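PDB 4XI8: bartonella effector protein (Bep) substrate of VirB T4SS from Bartonella clarridgeiae, which probably transfers AMP from ATP to threonine or tyrosine hydroxyls of target proteins through its Fic domain, as an effector exported by the VirB type IV secretion system. Local coordinates for residues S11-T16 against K95-N100; Q68-K73 against K149-I154; G79-T84 against R142-G147; F179-A184 against T197-L202. One frame throughout, in Å; residues are numbered along the deposited sequence.

Interaction 1 of 4, residues S11-T16 against K95-N100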
loop_
_atom_site.group_PDB
_atom_site.type_symbol
_atom_site.label_atom_id
_atom_site.label_comp_id
_atom_site.label_asym_id
_atom_site.label_seq_id
_atom_site.Cartn_x
_atom_site.Cartn_y
_atom_site.Cartn_z
ATOM N N SER A 11 -13.082 -14.320 -24.364
ATOM C CA SER A 11 -13.159 -15.703 -24.817
ATOM C C SER A 11 -14.034 -15.834 -26.062
ATOM O O SER A 11 -13.731 -16.618 -26.961
ATOM C CB SER A 11 -13.695 -16.601 -23.701
ATOM O OG SER A 11 -13.717 -17.959 -24.107
ATOM N N PHE A 12 -15.117 -15.065 -26.111
ATOM C CA PHE A 12 -16.053 -15.143 -27.228
ATOM C C PHE A 12 -15.457 -14.642 -28.538
ATOM O O PHE A 12 -15.709 -15.212 -29.599
ATOM C CB PHE A 12 -17.333 -14.362 -26.926
ATOM C CG PHE A 12 -18.330 -14.391 -28.050
ATOM C CD1 PHE A 12 -19.093 -15.522 -28.287
ATOM C CD2 PHE A 12 -18.499 -13.289 -28.872
ATOM C CE1 PHE A 12 -20.005 -15.553 -29.327
ATOM C CE2 PHE A 12 -19.411 -13.313 -29.910
ATOM C CZ PHE A 12 -20.165 -14.447 -30.138
ATOM N N TYR A 13 -14.663 -13.578 -28.463
ATOM C CA TYR A 13 -14.111 -12.970 -29.669
ATOM C C TYR A 13 -12.804 -13.650 -30.075
ATOM O O TYR A 13 -12.045 -13.126 -30.888
ATOM C CB TYR A 13 -13.906 -11.465 -29.471
ATOM C CG TYR A 13 -15.203 -10.701 -29.282
ATOM C CD1 TYR A 13 -16.117 -10.577 -30.319
ATOM C CD2 TYR A 13 -15.509 -10.097 -28.071
ATOM C CE1 TYR A 13 -17.303 -9.885 -30.152
ATOM C CE2 TYR A 13 -16.691 -9.403 -27.894
ATOM C CZ TYR A 13 -17.584 -9.298 -28.938
ATOM O OH TYR A 13 -18.760 -8.606 -28.766
ATOM N N GLY A 14 -12.555 -14.821 -29.494
ATOM C CA GLY A 14 -11.458 -15.681 -29.902
ATOM C C GLY A 14 -10.060 -15.181 -29.602
ATOM O O GLY A 14 -9.175 -15.250 -30.455
ATOM N N TYR A 15 -9.857 -14.678 -28.390
ATOM C CA TYR A 15 -8.535 -14.238 -27.962
ATOM C C TYR A 15 -7.904 -15.217 -26.972
ATOM O O TYR A 15 -6.717 -15.116 -26.661
ATOM C CB TYR A 15 -8.612 -12.842 -27.342
ATOM C CG TYR A 15 -8.675 -11.723 -28.357
ATOM C CD1 TYR A 15 -9.875 -11.372 -28.961
ATOM C CD2 TYR A 15 -7.533 -11.014 -28.709
ATOM C CE1 TYR A 15 -9.937 -10.349 -29.888
ATOM C CE2 TYR A 15 -7.585 -9.989 -29.635
ATOM C CZ TYR A 15 -8.788 -9.661 -30.222
ATOM O OH TYR A 15 -8.847 -8.642 -31.144
ATOM N N THR A 16 -8.702 -16.160 -26.476
ATOM C CA THR A 16 -8.212 -17.124 -25.496
ATOM C C THR A 16 -8.071 -18.535 -26.063
ATOM O O THR A 16 -8.427 -18.794 -27.212
ATOM C CB THR A 16 -9.136 -17.186 -24.266
ATOM O OG1 THR A 16 -10.427 -17.667 -24.659
ATOM C CG2 THR A 16 -9.281 -15.809 -23.636
ATOM N N LYS A 95 -13.107 -12.183 -33.514
ATOM C CA LYS A 95 -14.382 -11.566 -33.849
ATOM C C LYS A 95 -14.376 -10.110 -33.400
ATOM O O LYS A 95 -13.572 -9.717 -32.555
ATOM C CB LYS A 95 -15.541 -12.327 -33.203
ATOM C CG LYS A 95 -15.734 -13.741 -33.731
ATOM C CD LYS A 95 -16.914 -14.421 -33.056
ATOM C CE LYS A 95 -17.136 -15.821 -33.606
ATOM N NZ LYS A 95 -15.971 -16.713 -33.348
ATOM N N VAL A 96 -15.274 -9.314 -33.967
ATOM C CA VAL A 96 -15.323 -7.889 -33.669
ATOM C C VAL A 96 -16.602 -7.537 -32.921
ATOM O O VAL A 96 -17.696 -7.901 -33.352
ATOM C CB VAL A 96 -15.233 -7.044 -34.955
ATOM C CG1 VAL A 96 -15.421 -5.565 -34.644
ATOM C CG2 VAL A 96 -13.902 -7.283 -35.650
ATOM N N PRO A 97 -16.463 -6.829 -31.787
ATOM C CA PRO A 97 -17.622 -6.382 -31.009
ATOM C C PRO A 97 -18.560 -5.522 -31.846
ATOM O O PRO A 97 -18.123 -4.551 -32.464
ATOM C CB PRO A 97 -16.991 -5.563 -29.878
ATOM C CG PRO A 97 -15.611 -6.107 -29.747
ATOM C CD PRO A 97 -15.191 -6.465 -31.141
ATOM N N ILE A 98 -19.837 -5.887 -31.861
ATOM C CA ILE A 98 -20.827 -5.170 -32.651
ATOM C C ILE A 98 -21.047 -3.763 -32.096
ATOM O O ILE A 98 -21.118 -3.570 -30.880
ATOM C CB ILE A 98 -22.165 -5.952 -32.704
ATOM C CG1 ILE A 98 -23.184 -5.234 -33.592
ATOM C CG2 ILE A 98 -22.718 -6.193 -31.304
ATOM C CD1 ILE A 98 -24.478 -5.999 -33.772
ATOM N N ASN A 99 -21.122 -2.785 -32.997
ATOM C CA ASN A 99 -21.353 -1.387 -32.637
ATOM C C ASN A 99 -20.282 -0.850 -31.689
ATOM O O ASN A 99 -20.582 -0.109 -30.753
ATOM C CB ASN A 99 -22.741 -1.219 -32.009
ATOM C CG ASN A 99 -23.837 -1.868 -32.835
ATOM O OD1 ASN A 99 -23.740 -1.959 -34.057
ATOM N ND2 ASN A 99 -24.889 -2.326 -32.164
ATOM N N ASN A 100 -19.032 -1.229 -31.945
ATOM C CA ASN A 100 -17.915 -0.862 -31.078
ATOM C C ASN A 100 -17.623 0.640 -31.031
ATOM O O ASN A 100 -17.205 1.156 -29.994
ATOM C CB ASN A 100 -16.652 -1.619 -31.506
ATOM C CG ASN A 100 -16.253 -1.331 -32.942
ATOM O OD1 ASN A 100 -15.857 -0.213 -33.280
ATOM N ND2 ASN A 100 -16.350 -2.343 -33.794
#
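Pro97 CG lies over one face of the Tyr13 ring, 4.0 Å from its centroid and 18° off the normal, a CH-pi contact that suits the compact pyrrolidine ring. Phe12 CD2 sits over the opposite face, so the tyrosine is sandwiched between its own neighbour and the proline. At its edge, close to the ring plane, Tyr13 CD1 meets Lys95 CB at 3.4 Å. Placing CG opposite the carbonyl carbon (chi1 -65°) lays the ring along Lys95–Pro97, and Tyr13 OH reaches Pro97 CA at 3.4 Å. The aliphatic part of Lys95 runs across Phe12, CD to CE2 4.2 Å; its ammonium is so far from that ring that any cation-pi attraction is weak at most.

This is where helix 8-12 ends, in a Schellman motif with Gly14 as C-prime: a positive phi favours glycine, and Tyr15 N bonds back to Ile10 O. The opposing loop follows the region of the target-docking flap of Fic domains and leads into helix 102-115. The two are tied by Lys95 N to Tyr13 O, 3.0 Å and fairly straight, with the donor tilted out of the carbonyl plane. Beyond Tyr13, Pro97–Asn100 forms a type II turn. Asn99 accepts the positive phi of its third position, and Asn100 ND2 bonds Pro97 O at 3.1 Å, while Asn100 OD1 takes the N-H of Ile102.

Interaction 2 of 4, residues Q68-K73 against K149-I154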
loop_
_atom_site.group_PDB
_atom_site.type_symbol
_atom_site.label_atom_id
_atom_site.label_comp_id
_atom_site.label_asym_id
_atom_site.label_seq_id
_atom_site.Cartn_x
_atom_site.Cartn_y
_atom_site.Cartn_z
ATOM N N GLN A 68 1.830 -1.526 -28.552
ATOM C CA GLN A 68 2.735 -2.435 -29.243
ATOM C C GLN A 68 3.978 -2.709 -28.411
ATOM O O GLN A 68 4.320 -3.859 -28.157
ATOM C CB GLN A 68 3.149 -1.866 -30.600
ATOM C CG GLN A 68 4.107 -2.765 -31.363
ATOM C CD GLN A 68 4.880 -2.019 -32.431
ATOM O OE1 GLN A 68 4.332 -1.171 -33.134
ATOM N NE2 GLN A 68 6.166 -2.326 -32.551
ATOM N N ARG A 69 4.637 -1.639 -27.978
ATOM C CA ARG A 69 5.886 -1.749 -27.233
ATOM C C ARG A 69 5.704 -2.526 -25.930
ATOM O O ARG A 69 6.620 -3.207 -25.470
ATOM C CB ARG A 69 6.453 -0.357 -26.945
ATOM C CG ARG A 69 7.941 -0.347 -26.635
ATOM C CD ARG A 69 8.748 -0.931 -27.785
ATOM N NE ARG A 69 8.720 -0.078 -28.971
ATOM C CZ ARG A 69 9.371 -0.348 -30.098
ATOM N NH1 ARG A 69 10.103 -1.450 -30.195
ATOM N NH2 ARG A 69 9.292 0.481 -31.130
ATOM N N LEU A 70 4.514 -2.427 -25.345
ATOM C CA LEU A 70 4.231 -3.076 -24.071
ATOM C C LEU A 70 3.975 -4.575 -24.216
ATOM O O LEU A 70 4.366 -5.359 -23.353
ATOM C CB LEU A 70 3.029 -2.416 -23.390
ATOM C CG LEU A 70 3.241 -1.029 -22.775
ATOM C CD1 LEU A 70 1.977 -0.555 -22.081
ATOM C CD2 LEU A 70 4.413 -1.039 -21.807
ATOM N N TYR A 71 3.314 -4.974 -25.298
ATOM C CA TYR A 71 2.868 -6.358 -25.433
ATOM C C TYR A 71 3.371 -7.082 -26.684
ATOM O O TYR A 71 2.834 -8.130 -27.038
ATOM C CB TYR A 71 1.335 -6.415 -25.410
ATOM C CG TYR A 71 0.706 -5.850 -24.155
ATOM C CD1 TYR A 71 0.591 -6.621 -23.005
ATOM C CD2 TYR A 71 0.217 -4.550 -24.123
ATOM C CE1 TYR A 71 0.017 -6.110 -21.855
ATOM C CE2 TYR A 71 -0.360 -4.031 -22.978
ATOM C CZ TYR A 71 -0.458 -4.816 -21.848
ATOM O OH TYR A 71 -1.032 -4.303 -20.706
ATOM N N GLU A 72 4.391 -6.548 -27.350
ATOM C CA GLU A 72 4.871 -7.174 -28.584
ATOM C C GLU A 72 5.580 -8.496 -28.318
ATOM O O GLU A 72 5.611 -9.374 -29.177
ATOM C CB GLU A 72 5.798 -6.228 -29.356
ATOM C CG GLU A 72 7.155 -5.991 -28.721
ATOM C CD GLU A 72 7.987 -4.995 -29.505
ATOM O OE1 GLU A 72 9.024 -4.538 -28.979
ATOM O OE2 GLU A 72 7.603 -4.669 -30.648
ATOM N N LYS A 73 6.145 -8.635 -27.125
ATOM C CA LYS A 73 6.817 -9.868 -26.735
ATOM C C LYS A 73 5.807 -10.849 -26.162
ATOM O O LYS A 73 6.106 -12.028 -25.972
ATOM C CB LYS A 73 7.925 -9.591 -25.717
ATOM C CG LYS A 73 9.277 -9.283 -26.337
ATOM C CD LYS A 73 10.351 -9.152 -25.271
ATOM C CE LYS A 73 11.444 -10.192 -25.460
ATOM N NZ LYS A 73 10.900 -11.579 -25.415
ATOM N N LYS A 149 -5.893 -0.154 -19.637
ATOM C CA LYS A 149 -5.544 0.631 -18.453
ATOM C C LYS A 149 -4.108 1.150 -18.464
ATOM O O LYS A 149 -3.860 2.319 -18.169
ATOM C CB LYS A 149 -5.771 -0.199 -17.187
ATOM N N TYR A 150 -3.167 0.280 -18.814
ATOM C CA TYR A 150 -1.751 0.631 -18.790
ATOM C C TYR A 150 -1.359 1.590 -19.911
ATOM O O TYR A 150 -0.580 2.518 -19.692
ATOM C CB TYR A 150 -0.896 -0.634 -18.854
ATOM C CG TYR A 150 -0.865 -1.394 -17.549
ATOM C CD1 TYR A 150 -0.707 -0.728 -16.341
ATOM C CD2 TYR A 150 -1.015 -2.774 -17.520
ATOM C CE1 TYR A 150 -0.683 -1.415 -15.142
ATOM C CE2 TYR A 150 -0.994 -3.470 -16.326
ATOM C CZ TYR A 150 -0.827 -2.786 -15.140
ATOM O OH TYR A 150 -0.806 -3.475 -13.949
ATOM N N VAL A 151 -1.892 1.369 -21.108
ATOM C CA VAL A 151 -1.514 2.191 -22.254
ATOM C C VAL A 151 -2.141 3.580 -22.164
ATOM O O VAL A 151 -1.566 4.552 -22.649
ATOM C CB VAL A 151 -1.911 1.531 -23.595
ATOM C CG1 VAL A 151 -1.235 0.181 -23.728
ATOM C CG2 VAL A 151 -3.418 1.382 -23.710
ATOM N N GLN A 152 -3.311 3.673 -21.537
ATOM C CA GLN A 152 -3.977 4.959 -21.355
ATOM C C GLN A 152 -3.267 5.794 -20.297
ATOM O O GLN A 152 -3.172 7.015 -20.420
ATOM C CB GLN A 152 -5.443 4.763 -20.966
ATOM C CG GLN A 152 -6.318 4.211 -22.075
ATOM C CD GLN A 152 -7.733 3.935 -21.611
ATOM O OE1 GLN A 152 -8.062 4.117 -20.439
ATOM N NE2 GLN A 152 -8.581 3.489 -22.532
ATOM N N ARG A 153 -2.771 5.128 -19.259
ATOM C CA ARG A 153 -2.065 5.812 -18.184
ATOM C C ARG A 153 -0.779 6.445 -18.700
ATOM O O ARG A 153 -0.530 7.627 -18.476
ATOM C CB ARG A 153 -1.763 4.845 -17.036
ATOM C CG ARG A 153 -0.945 5.462 -15.914
ATOM C CD ARG A 153 -0.853 4.536 -14.712
ATOM N NE ARG A 153 0.079 5.043 -13.710
ATOM C CZ ARG A 153 0.260 4.499 -12.510
ATOM N NH1 ARG A 153 -0.435 3.429 -12.153
ATOM N NH2 ARG A 153 1.134 5.031 -11.666
ATOM N N ILE A 154 0.030 5.654 -19.397
ATOM C CA ILE A 154 1.271 6.150 -19.981
ATOM C C ILE A 154 0.989 7.244 -21.008
ATOM O O ILE A 154 1.725 8.226 -21.103
ATOM C CB ILE A 154 2.072 5.011 -20.650
ATOM C CG1 ILE A 154 2.397 3.918 -19.630
ATOM C CG2 ILE A 154 3.348 5.546 -21.287
ATOM C CD1 ILE A 154 3.222 2.781 -20.195
#
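Leu70, late in helix 60-71, turns toward helix 148-162, and a single methyl, CD1, makes its contacts across the gap. It slants across Val151, with CD1 to CG1 at 3.7 Å, and meets Ile154 tip to tip, CD1 to CD1 at 4.0 Å. Tyr150 CB, at 4.3 Å from Leu70 CD1, adds a third apolar neighbour. Val151 and Ile154 lie three residues apart, nearly one helical turn, and thus present branched side chains on the same flank for the leucine to meet. For Val151 the reach depends on CG1 standing opposite the carbonyl carbon (chi1 -59°).

Tyr71, next along the chain, works by a different geometry. The Tyr71 and Tyr150 side chains cross at about a right angle, and Tyr71 OH arrives in the plane of the Tyr150 ring, at the edge, 3.5 Å from CD2. Val151 CG1 approaches the Tyr71 ring in turn, near its plane, 4.4 Å from CE2. A tyrosine suits this place because its hydroxyl end reaches the Tyr150 ring edge while its own ring edge meets Val151.

Helix 32-51 adds to the apolar packing, Leu42 touching both Leu70 and Tyr150. Away from this contact, Glu72 OE1 and Arg69 NH1 form a salt bridge at 3.5 Å. Arg153 bridges to Glu157 and bonds Glu217 O of the second subunit. Helix 148-162 starts within the Fic motif; by comparison with HPFxxGNGRxxR, Arg153 is its second arginine and Tyr150 stands at the position of the first. The contact is thus typical of the helical Fic core, in which neighbouring helices hold the motif helix by apolar packing.

Interaction 3 of 4, residues G79-T84 against R142-G147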
loop_
_atom_site.group_PDB
_atom_site.type_symbol
_atom_site.label_atom_id
_atom_site.label_comp_id
_atom_site.label_asym_id
_atom_site.label_seq_id
_atom_site.Cartn_x
_atom_site.Cartn_y
_atom_site.Cartn_z
ATOM N N GLY A 79 0.142 -4.129 -31.487
ATOM C CA GLY A 79 -0.294 -2.783 -31.816
ATOM C C GLY A 79 -1.608 -2.743 -32.571
ATOM O O GLY A 79 -1.869 -1.810 -33.332
ATOM N N CYS A 80 -2.439 -3.759 -32.363
ATOM C CA CYS A 80 -3.689 -3.887 -33.099
ATOM C C CYS A 80 -4.913 -3.596 -32.233
ATOM O O CYS A 80 -4.999 -4.048 -31.091
ATOM C CB CYS A 80 -3.802 -5.290 -33.695
ATOM S SG CYS A 80 -2.438 -5.751 -34.786
ATOM N N THR A 81 -5.854 -2.835 -32.783
ATOM C CA THR A 81 -7.129 -2.586 -32.118
ATOM C C THR A 81 -8.129 -3.679 -32.490
ATOM O O THR A 81 -7.984 -4.333 -33.524
ATOM C CB THR A 81 -7.705 -1.203 -32.482
ATOM O OG1 THR A 81 -7.730 -1.052 -33.907
ATOM C CG2 THR A 81 -6.854 -0.098 -31.880
ATOM N N CYS A 82 -9.140 -3.879 -31.650
ATOM C CA CYS A 82 -10.085 -4.976 -31.846
ATOM C C CYS A 82 -11.255 -4.601 -32.755
ATOM O O CYS A 82 -12.246 -5.329 -32.828
ATOM C CB CYS A 82 -10.616 -5.470 -30.499
ATOM S SG CYS A 82 -11.633 -4.279 -29.601
ATOM N N ASP A 83 -11.139 -3.471 -33.444
ATOM C CA ASP A 83 -12.164 -3.048 -34.392
ATOM C C ASP A 83 -11.981 -3.762 -35.729
ATOM O O ASP A 83 -12.821 -3.660 -36.623
ATOM C CB ASP A 83 -12.130 -1.532 -34.588
ATOM C CG ASP A 83 -10.839 -1.055 -35.222
ATOM O OD1 ASP A 83 -9.791 -1.694 -34.991
ATOM O OD2 ASP A 83 -10.872 -0.041 -35.949
ATOM N N THR A 84 -10.872 -4.486 -35.848
ATOM C CA THR A 84 -10.542 -5.222 -37.061
ATOM C C THR A 84 -10.128 -6.644 -36.694
ATOM O O THR A 84 -9.343 -6.839 -35.766
ATOM C CB THR A 84 -9.407 -4.520 -37.845
ATOM O OG1 THR A 84 -9.891 -3.280 -38.376
ATOM C CG2 THR A 84 -8.901 -5.388 -38.988
ATOM N N ARG A 142 -13.461 0.681 -26.124
ATOM C CA ARG A 142 -12.277 -0.070 -25.729
ATOM C C ARG A 142 -11.529 -0.505 -26.983
ATOM O O ARG A 142 -11.842 -1.544 -27.567
ATOM C CB ARG A 142 -12.643 -1.278 -24.860
ATOM C CG ARG A 142 -12.853 -0.924 -23.393
ATOM C CD ARG A 142 -13.277 -2.120 -22.549
ATOM N NE ARG A 142 -12.219 -3.121 -22.430
ATOM C CZ ARG A 142 -12.155 -4.247 -23.132
ATOM N NH1 ARG A 142 -13.092 -4.532 -24.023
ATOM N NH2 ARG A 142 -11.149 -5.090 -22.942
ATOM N N PRO A 143 -10.539 0.300 -27.403
ATOM C CA PRO A 143 -9.793 0.062 -28.644
ATOM C C PRO A 143 -9.094 -1.289 -28.641
ATOM O O PRO A 143 -9.172 -2.022 -29.627
ATOM C CB PRO A 143 -8.777 1.212 -28.674
ATOM C CG PRO A 143 -8.668 1.671 -27.261
ATOM C CD PRO A 143 -10.024 1.464 -26.664
ATOM N N PHE A 144 -8.425 -1.615 -27.542
ATOM C CA PHE A 144 -7.711 -2.878 -27.437
ATOM C C PHE A 144 -8.522 -3.884 -26.631
ATOM O O PHE A 144 -9.274 -3.511 -25.730
ATOM C CB PHE A 144 -6.338 -2.667 -26.796
ATOM C CG PHE A 144 -5.562 -1.531 -27.392
ATOM C CD1 PHE A 144 -4.913 -1.679 -28.606
ATOM C CD2 PHE A 144 -5.483 -0.311 -26.739
ATOM C CE1 PHE A 144 -4.198 -0.633 -29.157
ATOM C CE2 PHE A 144 -4.769 0.739 -27.285
ATOM C CZ PHE A 144 -4.126 0.577 -28.497
ATOM N N MET A 145 -8.372 -5.160 -26.965
ATOM C CA MET A 145 -9.087 -6.217 -26.264
ATOM C C MET A 145 -8.546 -6.366 -24.846
ATOM O O MET A 145 -9.307 -6.546 -23.895
ATOM C CB MET A 145 -8.970 -7.541 -27.024
ATOM C CG MET A 145 -9.888 -8.653 -26.528
ATOM S SD MET A 145 -11.576 -8.552 -27.163
ATOM C CE MET A 145 -12.360 -7.515 -25.934
ATOM N N VAL A 146 -7.224 -6.295 -24.716
ATOM C CA VAL A 146 -6.558 -6.399 -23.422
ATOM C C VAL A 146 -5.452 -5.350 -23.284
ATOM O O VAL A 146 -4.674 -5.137 -24.215
ATOM C CB VAL A 146 -5.942 -7.804 -23.206
ATOM C CG1 VAL A 146 -5.273 -7.894 -21.843
ATOM C CG2 VAL A 146 -6.998 -8.892 -23.353
ATOM N N GLY A 147 -5.392 -4.691 -22.130
ATOM C CA GLY A 147 -4.300 -3.780 -21.837
ATOM C C GLY A 147 -4.607 -2.304 -21.997
ATOM O O GLY A 147 -3.703 -1.500 -22.219
#
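Cys82 N donates to Pro143 O at 2.7 Å, and the bond is nearly straight at both ends: 168° at the hydrogen and 173° at the carbonyl oxygen. It is the one firm hydrogen bond between two loops that lack regular structure. The same carbonyl oxygen is packed by Thr81, whose CB lies 3.3 Å from it. With its SG placed between the backbone N and the carbonyl carbon (chi1 66°), Cys82 turns its sulfur toward the second loop, 3.4 Å from Arg142 O. A small, polarisable side chain suits this buried spot beside backbone oxygens.

Phe144 adds an aromatic edge to the contact. Its CD1 lies against Cys80 O at 3.4 Å, near the ring plane, and CE1 touches Thr81 CG2 at 3.8 Å. Beyond the contact, the Phe144 ring is stacked on His67 and also packs on Val151.

Gly147, at the N-cap of helix 148-162, adopts backbone angles that call for glycine. Residues 142-147 correspond by sequence to the first half of the Fic motif, which in canonical relatives reads HPFxxGNGRxxR and whose loop binds nucleotide phosphates; Arg142 stands here at the position of its histidine.

Interaction 4 of 4, residues F179-A184 against T197-L202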
loop_
_atom_site.group_PDB
_atom_site.type_symbol
_atom_site.label_atom_id
_atom_site.label_comp_id
_atom_site.label_asym_id
_atom_site.label_seq_id
_atom_site.Cartn_x
_atom_site.Cartn_y
_atom_site.Cartn_z
ATOM N N PHE A 179 -15.552 4.322 -10.187
ATOM C CA PHE A 179 -16.744 5.139 -10.002
ATOM C C PHE A 179 -16.758 6.338 -10.944
ATOM O O PHE A 179 -17.803 6.700 -11.482
ATOM C CB PHE A 179 -16.850 5.623 -8.555
ATOM C CG PHE A 179 -17.981 6.583 -8.324
ATOM C CD1 PHE A 179 -19.296 6.152 -8.382
ATOM C CD2 PHE A 179 -17.730 7.920 -8.063
ATOM C CE1 PHE A 179 -20.339 7.034 -8.175
ATOM C CE2 PHE A 179 -18.768 8.807 -7.855
ATOM C CZ PHE A 179 -20.074 8.363 -7.912
ATOM N N ALA A 180 -15.594 6.949 -11.137
ATOM C CA ALA A 180 -15.470 8.111 -12.009
ATOM C C ALA A 180 -15.818 7.767 -13.453
ATOM O O ALA A 180 -16.454 8.556 -14.152
ATOM C CB ALA A 180 -14.063 8.684 -11.927
ATOM N N ILE A 181 -15.402 6.584 -13.894
ATOM C CA ILE A 181 -15.705 6.123 -15.242
ATOM C C ILE A 181 -17.187 5.788 -15.387
ATOM O O ILE A 181 -17.828 6.181 -16.363
ATOM C CB ILE A 181 -14.865 4.882 -15.614
ATOM C CG1 ILE A 181 -13.376 5.225 -15.617
ATOM C CG2 ILE A 181 -15.277 4.339 -16.969
ATOM C CD1 ILE A 181 -12.479 4.050 -15.929
ATOM N N HIS A 182 -17.726 5.068 -14.409
ATOM C CA HIS A 182 -19.131 4.677 -14.431
ATOM C C HIS A 182 -20.044 5.898 -14.346
ATOM O O HIS A 182 -21.161 5.886 -14.861
ATOM C CB HIS A 182 -19.436 3.707 -13.287
ATOM C CG HIS A 182 -20.847 3.204 -13.282
ATOM N ND1 HIS A 182 -21.860 3.832 -12.590
ATOM C CD2 HIS A 182 -21.412 2.133 -13.887
ATOM C CE1 HIS A 182 -22.988 3.168 -12.768
ATOM N NE2 HIS A 182 -22.745 2.134 -13.550
ATOM N N ALA A 183 -19.555 6.947 -13.690
ATOM C CA ALA A 183 -20.332 8.165 -13.480
ATOM C C ALA A 183 -20.661 8.862 -14.795
ATOM O O ALA A 183 -21.797 9.279 -15.017
ATOM C CB ALA A 183 -19.588 9.113 -12.557
ATOM N N ALA A 184 -19.665 8.988 -15.667
ATOM C CA ALA A 184 -19.882 9.634 -16.955
ATOM C C ALA A 184 -19.946 8.598 -18.069
ATOM O O ALA A 184 -19.203 8.669 -19.049
ATOM C CB ALA A 184 -18.785 10.648 -17.234
ATOM N N THR A 197 -18.423 15.220 -13.394
ATOM C CA THR A 197 -17.949 15.870 -12.173
ATOM C C THR A 197 -16.969 15.011 -11.351
ATOM O O THR A 197 -15.963 15.534 -10.870
ATOM C CB THR A 197 -19.133 16.291 -11.270
ATOM O OG1 THR A 197 -20.071 17.060 -12.032
ATOM C CG2 THR A 197 -18.643 17.118 -10.092
ATOM N N PRO A 198 -17.252 13.702 -11.176
ATOM C CA PRO A 198 -16.246 12.905 -10.460
ATOM C C PRO A 198 -14.916 12.809 -11.206
ATOM O O PRO A 198 -13.863 12.750 -10.569
ATOM C CB PRO A 198 -16.903 11.525 -10.351
ATOM C CG PRO A 198 -18.358 11.799 -10.429
ATOM C CD PRO A 198 -18.482 12.922 -11.410
ATOM N N MET A 199 -14.965 12.792 -12.535
ATOM C CA MET A 199 -13.750 12.741 -13.341
ATOM C C MET A 199 -12.949 14.030 -13.229
ATOM O O MET A 199 -11.720 14.002 -13.157
ATOM C CB MET A 199 -14.087 12.462 -14.806
ATOM C CG MET A 199 -13.942 11.006 -15.194
ATOM S SD MET A 199 -12.244 10.434 -14.989
ATOM C CE MET A 199 -12.449 8.685 -15.295
ATOM N N LEU A 200 -13.650 15.160 -13.221
ATOM C CA LEU A 200 -13.009 16.458 -13.053
ATOM C C LEU A 200 -12.309 16.543 -11.701
ATOM O O LEU A 200 -11.186 17.037 -11.604
ATOM C CB LEU A 200 -14.031 17.587 -13.191
ATOM C CG LEU A 200 -14.650 17.776 -14.578
ATOM C CD1 LEU A 200 -15.716 18.860 -14.547
ATOM C CD2 LEU A 200 -13.577 18.103 -15.607
ATOM N N HIS A 201 -12.982 16.056 -10.664
ATOM C CA HIS A 201 -12.418 16.027 -9.319
ATOM C C HIS A 201 -11.166 15.160 -9.243
ATOM O O HIS A 201 -10.220 15.484 -8.526
ATOM C CB HIS A 201 -13.457 15.522 -8.316
ATOM C CG HIS A 201 -14.575 16.481 -8.066
ATOM N ND1 HIS A 201 -15.652 16.179 -7.260
ATOM C CD2 HIS A 201 -14.786 17.744 -8.516
ATOM C CE1 HIS A 201 -16.476 17.211 -7.224
ATOM N NE2 HIS A 201 -15.975 18.171 -7.976
ATOM N N LEU A 202 -11.170 14.056 -9.984
ATOM C CA LEU A 202 -10.037 13.138 -9.994
ATOM C C LEU A 202 -8.790 13.816 -10.548
ATOM O O LEU A 202 -7.773 13.916 -9.865
ATOM C CB LEU A 202 -10.375 11.885 -10.810
ATOM C CG LEU A 202 -9.459 10.660 -10.712
ATOM C CD1 LEU A 202 -10.262 9.391 -10.943
ATOM C CD2 LEU A 202 -8.305 10.735 -11.703
#
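Ala180 CB sits at the middle of the contact, with Met199 CE 3.7 Å away and Leu202 CD1 at 4.0 Å. Pro198 lies alongside it, its CB 4.1 Å from Ala180 CA. On one flank of this group Pro198 CG meets Ala183 CB at 3.6 Å, and the same ring passes at about a right angle to the side chain of Phe179, CG to CE2 4.0 Å. On the other flank the Met199 chain, bent at chi2 (-62°), hooks round so that its CE reaches Ile181 CG1 at 3.6 Å. Alanines are apt on this side because they let the proline ring and the methionine lie close to the helix backbone.

The segments belong to an antiparallel helical hairpin within the helical Fido domain, helix 174-183 followed by helix 197-206. The axes of the two short segments approach to 8.2 Å at an angle of 143°, and the contact is made wholly by van der Waals packing, without a hydrogen bond across it. Proline suits the first turn of a helix, where the lack of an N-H costs no helical bond.

Behind the first shell, Asn195 helps position the start of the second helix: its OD1 is hydrogen-bonded to Thr197 OG1, while its backbone bonds that of Ala183. Helix 124-140 closes the side on which Met199 lies, through Phe135 and Ile136. Elsewhere the hairpin faces the third subunit, where Tyr40 of that subunit stacks on His201, Glu36 of that subunit packs on Pro198 and Lys32 of that subunit on Phe179.

Interaction 3 is the meeting point of the set, since it contains the Fic-motif loop 142-147. Interaction 1, with its centre 10 Å away, touches it directly: Tyr15 CD1 packs on Met145 CG at 3.6 Å, and Pro97 CD on Cys82 O at 3.6 Å, so 95-100 rests on 79-84 while the turn after helix 8-12 rests on the motif loop. Interaction 2 holds the helix that continues from this loop; its centre is 11 Å from that of interaction 3, and Tyr71 OH lies 3.5 Å from Gly147 CA. Interactions 1 and 2 do not touch, their nearest atoms being about 10 Å apart. Interaction 4 stands on the other side of the chain's centre, 24 Å from interaction 3 between centres.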